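Local coordinates for protein oxygen-independent coproporphyrinogen III oxidase (Escherichia coli, PDB 1OLT) that catalyses the oxygen-independent oxidative decarboxylation of two propionate groups of coproporphyrinogen III in heme biosynthesis, using S-adenosylmethionine and a [4Fe-4S] cluster, at residues 243-246 / 247-250; 74-78 / 79-83. All coordinates share one frame; numbering follows the deposited sequence.

Interaction 1: residues 243-246 / 247-250. With SAM (S-adenosylmethionine), chain C.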
loop_
_atom_site.group_PDB
_atom_site.type_symbol
_atom_site.label_atom_id
_atom_site.label_comp_id
_atom_site.label_asym_id
_atom_site.label_seq_id
_atom_site.Cartn_x
_atom_site.Cartn_y
_atom_site.Cartn_z
ATOM N N ALA A 243 -3.216 8.367 -11.320
ATOM C CA ALA A 243 -2.542 7.700 -12.440
ATOM C C ALA A 243 -3.579 7.363 -13.521
ATOM O O ALA A 243 -4.489 6.529 -13.292
ATOM C CB ALA A 243 -1.904 6.415 -11.965
ATOM N N HIS A 244 -3.434 7.997 -14.658
ATOM C CA HIS A 244 -4.433 7.965 -15.736
ATOM C C HIS A 244 -3.847 7.139 -16.873
ATOM O O HIS A 244 -2.847 7.533 -17.455
ATOM C CB HIS A 244 -4.697 9.376 -16.232
ATOM C CG HIS A 244 -5.819 9.475 -17.243
ATOM N ND1 HIS A 244 -7.115 9.115 -16.957
ATOM C CD2 HIS A 244 -5.827 9.943 -18.513
ATOM C CE1 HIS A 244 -7.866 9.327 -18.024
ATOM N NE2 HIS A 244 -7.104 9.824 -18.983
ATOM N N LEU A 245 -4.403 5.982 -17.154
ATOM C CA LEU A 245 -3.879 5.145 -18.232
ATOM C C LEU A 245 -5.069 4.404 -18.830
ATOM O O LEU A 245 -5.227 3.210 -18.544
ATOM C CB LEU A 245 -2.793 4.153 -17.694
ATOM C CG LEU A 245 -1.941 3.465 -18.793
ATOM C CD1 LEU A 245 -1.317 4.427 -19.708
ATOM C CD2 LEU A 245 -0.868 2.556 -18.134
ATOM N N PRO A 246 -5.938 5.108 -19.561
ATOM C CA PRO A 246 -7.240 4.519 -20.014
ATOM C C PRO A 246 -7.092 3.348 -20.985
ATOM O O PRO A 246 -8.041 2.569 -21.147
ATOM C CB PRO A 246 -8.016 5.750 -20.615
ATOM C CG PRO A 246 -6.957 6.688 -21.023
ATOM C CD PRO A 246 -5.820 6.508 -19.978
ATOM N N THR A 247 -5.906 3.146 -21.595
ATOM C CA THR A 247 -5.697 1.933 -22.412
ATOM C C THR A 247 -5.775 0.648 -21.584
ATOM O O THR A 247 -6.223 -0.328 -22.075
ATOM C CB THR A 247 -4.345 2.002 -23.116
ATOM O OG1 THR A 247 -3.379 2.400 -22.142
ATOM C CG2 THR A 247 -4.347 3.109 -24.142
ATOM N N ILE A 248 -5.304 0.710 -20.350
ATOM C CA ILE A 248 -5.231 -0.386 -19.413
ATOM C C ILE A 248 -6.467 -0.465 -18.494
ATOM O O ILE A 248 -6.993 -1.532 -18.261
ATOM C CB ILE A 248 -3.970 -0.234 -18.532
ATOM C CG1 ILE A 248 -2.706 -0.219 -19.387
ATOM C CG2 ILE A 248 -3.893 -1.361 -17.430
ATOM C CD1 ILE A 248 -2.548 -1.421 -20.274
ATOM N N PHE A 249 -6.926 0.687 -18.026
ATOM C CA PHE A 249 -8.075 0.772 -17.059
ATOM C C PHE A 249 -9.236 1.350 -17.766
ATOM O O PHE A 249 -9.322 2.539 -17.885
ATOM C CB PHE A 249 -7.711 1.634 -15.869
ATOM C CG PHE A 249 -6.412 1.226 -15.217
ATOM C CD1 PHE A 249 -6.274 -0.028 -14.664
ATOM C CD2 PHE A 249 -5.373 2.076 -15.149
ATOM C CE1 PHE A 249 -5.058 -0.415 -14.078
ATOM C CE2 PHE A 249 -4.159 1.698 -14.564
ATOM C CZ PHE A 249 -4.040 0.434 -14.013
ATOM N N ALA A 250 -10.148 0.511 -18.238
ATOM C CA ALA A 250 -11.151 0.940 -19.233
ATOM C C ALA A 250 -12.117 1.994 -18.706
ATOM O O ALA A 250 -12.582 2.869 -19.440
ATOM C CB ALA A 250 -11.929 -0.277 -19.827
HETATM N N SAM C . -12.692 0.026 -2.238
HETATM C CA SAM C . -12.582 0.978 -1.142
HETATM C C SAM C . -12.883 2.429 -1.537
HETATM O O SAM C . -12.825 2.761 -2.771
HETATM O OXT SAM C . -13.231 3.144 -0.619
HETATM C CB SAM C . -11.125 0.892 -0.646
HETATM C CG SAM C . -10.027 1.713 -1.268
HETATM S SD SAM C . -9.521 1.235 -2.900
HETATM C CE SAM C . -9.128 -0.515 -2.771
HETATM C "C5'" SAM C . -7.711 1.723 -2.873
HETATM C "C4'" SAM C . -7.307 3.202 -3.210
HETATM O "O4'" SAM C . -6.577 3.341 -4.422
HETATM C "C3'" SAM C . -8.487 4.117 -3.431
HETATM O "O3'" SAM C . -9.181 4.469 -2.229
HETATM C "C2'" SAM C . -7.884 5.287 -4.221
HETATM O "O2'" SAM C . -7.496 6.346 -3.347
HETATM C "C1'" SAM C . -6.644 4.687 -4.837
HETATM N N9 SAM C . -6.648 4.695 -6.286
HETATM C C8 SAM C . -7.381 3.839 -7.068
HETATM N N7 SAM C . -7.127 4.098 -8.347
HETATM C C5 SAM C . -6.207 5.113 -8.389
HETATM C C6 SAM C . -5.572 5.787 -9.446
HETATM N N6 SAM C . -5.784 5.490 -10.728
HETATM N N1 SAM C . -4.687 6.780 -9.133
HETATM C C2 SAM C . -4.440 7.110 -7.796
HETATM N N3 SAM C . -5.041 6.459 -6.773
HETATM C C4 SAM C . -5.920 5.483 -7.080
#
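In the loop that leaves strand 236-241 of the radical SAM core, Leu245 closes a short helical turn with Ile248 and Phe249, just past the point where the chain holds an S-adenosylmethionine. Leu245 O accepts two backbone hydrogen bonds: Phe249 N reaches it at 3.1 Å in a nearly straight bond (165°), while Ile248 N, also at 3.1 Å, is more bent and comes from above the carbonyl plane. The bond from Phe249 N back to Leu245 O, four positions earlier, closes a five-residue alpha turn. Pro246 suits its first inner position, since its fixed phi is already helical and an N-H there would have no role in the turn; its CD lies over the rim of one face of the His244 ring. Leu245 chi1 (-166°) sets CG beside the carbonyl carbon, and CD2 then lies 3.6 Å from Ile248 CG1 in one of the two modelled conformers of that isoleucine. The oxygen Thr247 OG1 meets Leu245 CD1 at 3.8 Å. The Phe249 ring brings CD2 to 4.2 Å from Leu245 CB. Two residues ahead of the turn, Ala243 reads the adenine through its main chain, much as a base reads its pair: Ala243 N donates almost straight to N1 of the ligand at 3.1 Å, and the ligand's N6 donates to Ala243 O at 3.1 Å. A small side chain suits this place, as Ala243 CB itself lies 4.0 Å from N1 of the ligand and a longer one would probably crowd the adenine. Gln252 hydrogen-bonds Ala243 O through NE2 and Leu245 N through OE1.

Interaction 2: residues 74-78 / 79-83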
loop_
_atom_site.group_PDB
_atom_site.type_symbol
_atom_site.label_atom_id
_atom_site.label_comp_id
_atom_site.label_asym_id
_atom_site.label_seq_id
_atom_site.Cartn_x
_atom_site.Cartn_y
_atom_site.Cartn_z
ATOM N N ILE A 74 -13.436 -6.131 -9.217
ATOM C CA ILE A 74 -14.540 -6.615 -10.054
ATOM C C ILE A 74 -15.810 -5.964 -9.553
ATOM O O ILE A 74 -16.230 -6.220 -8.434
ATOM C CB ILE A 74 -14.682 -8.157 -9.890
ATOM C CG1 ILE A 74 -13.366 -8.874 -10.397
ATOM C CG2 ILE A 74 -15.955 -8.678 -10.670
ATOM C CD1 ILE A 74 -13.233 -10.331 -9.949
ATOM N N VAL A 75 -16.444 -5.134 -10.364
ATOM C CA VAL A 75 -17.647 -4.469 -10.014
ATOM C C VAL A 75 -18.792 -5.432 -10.362
ATOM O O VAL A 75 -18.868 -5.901 -11.463
ATOM C CB VAL A 75 -17.837 -3.169 -10.856
ATOM C CG1 VAL A 75 -19.238 -2.582 -10.606
ATOM C CG2 VAL A 75 -16.786 -2.149 -10.507
ATOM N N THR A 76 -19.648 -5.735 -9.405
ATOM C CA THR A 76 -20.762 -6.608 -9.643
ATOM C C THR A 76 -21.844 -6.409 -8.598
ATOM O O THR A 76 -21.580 -6.163 -7.444
ATOM C CB THR A 76 -20.324 -8.071 -9.697
ATOM O OG1 THR A 76 -21.459 -8.939 -9.884
ATOM C CG2 THR A 76 -19.752 -8.525 -8.381
ATOM N N ARG A 77 -23.080 -6.523 -9.068
ATOM C CA ARG A 77 -24.222 -6.548 -8.198
ATOM C C ARG A 77 -24.649 -7.979 -7.816
ATOM O O ARG A 77 -25.587 -8.165 -7.037
ATOM C CB ARG A 77 -25.374 -5.804 -8.896
ATOM C CG ARG A 77 -25.130 -4.250 -9.019
ATOM C CD ARG A 77 -24.813 -3.621 -7.642
ATOM N NE ARG A 77 -24.951 -2.186 -7.633
ATOM C CZ ARG A 77 -24.888 -1.475 -6.519
ATOM N NH1 ARG A 77 -24.801 -2.085 -5.350
ATOM N NH2 ARG A 77 -24.975 -0.164 -6.555
ATOM N N GLN A 78 -23.995 -8.980 -8.409
ATOM C CA GLN A 78 -24.284 -10.385 -8.100
ATOM C C GLN A 78 -23.589 -10.765 -6.807
ATOM O O GLN A 78 -22.506 -11.287 -6.813
ATOM C CB GLN A 78 -23.843 -11.262 -9.250
ATOM C CG GLN A 78 -24.617 -10.989 -10.484
ATOM C CD GLN A 78 -24.378 -12.042 -11.542
ATOM O OE1 GLN A 78 -24.936 -13.146 -11.472
ATOM N NE2 GLN A 78 -23.517 -11.744 -12.461
ATOM N N GLN A 79 -24.212 -10.420 -5.698
ATOM C CA GLN A 79 -23.597 -10.514 -4.379
ATOM C C GLN A 79 -23.201 -11.950 -3.985
ATOM O O GLN A 79 -22.223 -12.124 -3.228
ATOM C CB GLN A 79 -24.493 -9.913 -3.285
ATOM C CG GLN A 79 -23.656 -9.140 -2.103
ATOM C CD GLN A 79 -23.100 -10.095 -0.998
ATOM O OE1 GLN A 79 -23.631 -11.230 -0.876
ATOM N NE2 GLN A 79 -22.013 -9.630 -0.172
ATOM N N HIS A 80 -23.949 -12.939 -4.507
ATOM C CA HIS A 80 -23.611 -14.325 -4.359
ATOM C C HIS A 80 -22.183 -14.702 -4.823
ATOM O O HIS A 80 -21.656 -15.730 -4.414
ATOM C CB HIS A 80 -24.572 -15.210 -5.085
ATOM C CG HIS A 80 -24.315 -15.311 -6.535
ATOM N ND1 HIS A 80 -25.040 -14.586 -7.467
ATOM C CD2 HIS A 80 -23.442 -16.074 -7.249
ATOM C CE1 HIS A 80 -24.592 -14.856 -8.684
ATOM N NE2 HIS A 80 -23.614 -15.753 -8.585
ATOM N N LYS A 81 -21.573 -13.854 -5.650
ATOM C CA LYS A 81 -20.160 -14.067 -6.021
ATOM C C LYS A 81 -19.260 -14.026 -4.813
ATOM O O LYS A 81 -18.218 -14.673 -4.809
ATOM C CB LYS A 81 -19.694 -13.115 -7.088
ATOM C CG LYS A 81 -20.195 -13.468 -8.496
ATOM C CD LYS A 81 -19.755 -12.436 -9.440
ATOM C CE LYS A 81 -20.351 -12.665 -10.796
ATOM N NZ LYS A 81 -20.110 -14.009 -11.333
ATOM N N ALA A 82 -19.655 -13.300 -3.785
ATOM C CA ALA A 82 -18.831 -13.208 -2.604
ATOM C C ALA A 82 -18.821 -14.565 -1.871
ATOM O O ALA A 82 -17.813 -14.962 -1.282
ATOM C CB ALA A 82 -19.346 -12.163 -1.680
ATOM N N ASP A 83 -19.972 -15.246 -1.868
ATOM C CA ASP A 83 -20.029 -16.614 -1.249
ATOM C C ASP A 83 -19.171 -17.619 -2.006
ATOM O O ASP A 83 -18.478 -18.408 -1.392
ATOM C CB ASP A 83 -21.434 -17.146 -1.143
ATOM C CG ASP A 83 -22.294 -16.334 -0.211
ATOM O OD1 ASP A 83 -21.915 -16.092 1.012
ATOM O OD2 ASP A 83 -23.379 -15.860 -0.695
HETATM O O HOH W 1 -21.213 -13.432 -14.011
#
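Gln78 O accepts a backbone hydrogen bond from Lys81 N at 3.0 Å (162°) as the chain turns out of strand 74-75 toward helix 80-96. This strand pairs in parallel with strand 53-62, and the helix belongs to the beta-alpha-beta crossover from that strand to 105-112 in the radical SAM barrel. Two small turns make the bend: an inverse gamma turn centred on Gln78, and an ST turn in which Thr76 OG1 accepts from Gln78 N at 2.9 Å. Thr76 can do this because chi1 (178°) puts OG1 beside the carbonyl carbon, on the side of the following residues. Threonine suits the site, its OG1 serving the turn while CG2 meets Lys81 CD at 4.1 Å. A valine here would probably leave Gln78 N without its acceptor and the bend less firmly set. Lys81 runs its aliphatic chain obliquely across Thr76, its CD 3.9 Å from Thr76 OG1, and also packs on Phe61 of strand 53-62. The Gln78 amide runs beside the His80 imidazole, steeply inclined to it, with Gln78 OE1 3.3 Å from His80 CE1. Arg77 NH1 forms a salt bridge with Glu150, and Gln79 NE2 hydrogen-bonds Tyr117 O and Gln122 OE1. A bend at the end of the Lys81 chain (chi4 -54°) brings its ammonium to a water that bridges Gln78 and Lys81, accepting from Lys81 NZ at 3.0 Å and from Gln78 NE2 at 3.2 Å.

In the fold
Both interactions lie in the radical SAM core, interaction 1 in the loop after strand 236-241 and interaction 2, earlier in the chain, where strand 74-75 passes into helix 80-96. They do not touch: the centres of interactions 1 and 2 are about 23 Å apart, and the nearest atoms of interactions 1 and 2 about 10 Å apart. Ala243 of interaction 1 binds one S-adenosylmethionine directly, whereas the side chain of Thr76 in interaction 2 is about 13 Å from a bound S-adenosylmethionine. The iron-sulfur cluster is about 10 Å from the side chains of both Phe249 and Arg77, and Thr76 lies about 7 Å, side chain to side chain, from the cluster ligand Cys62.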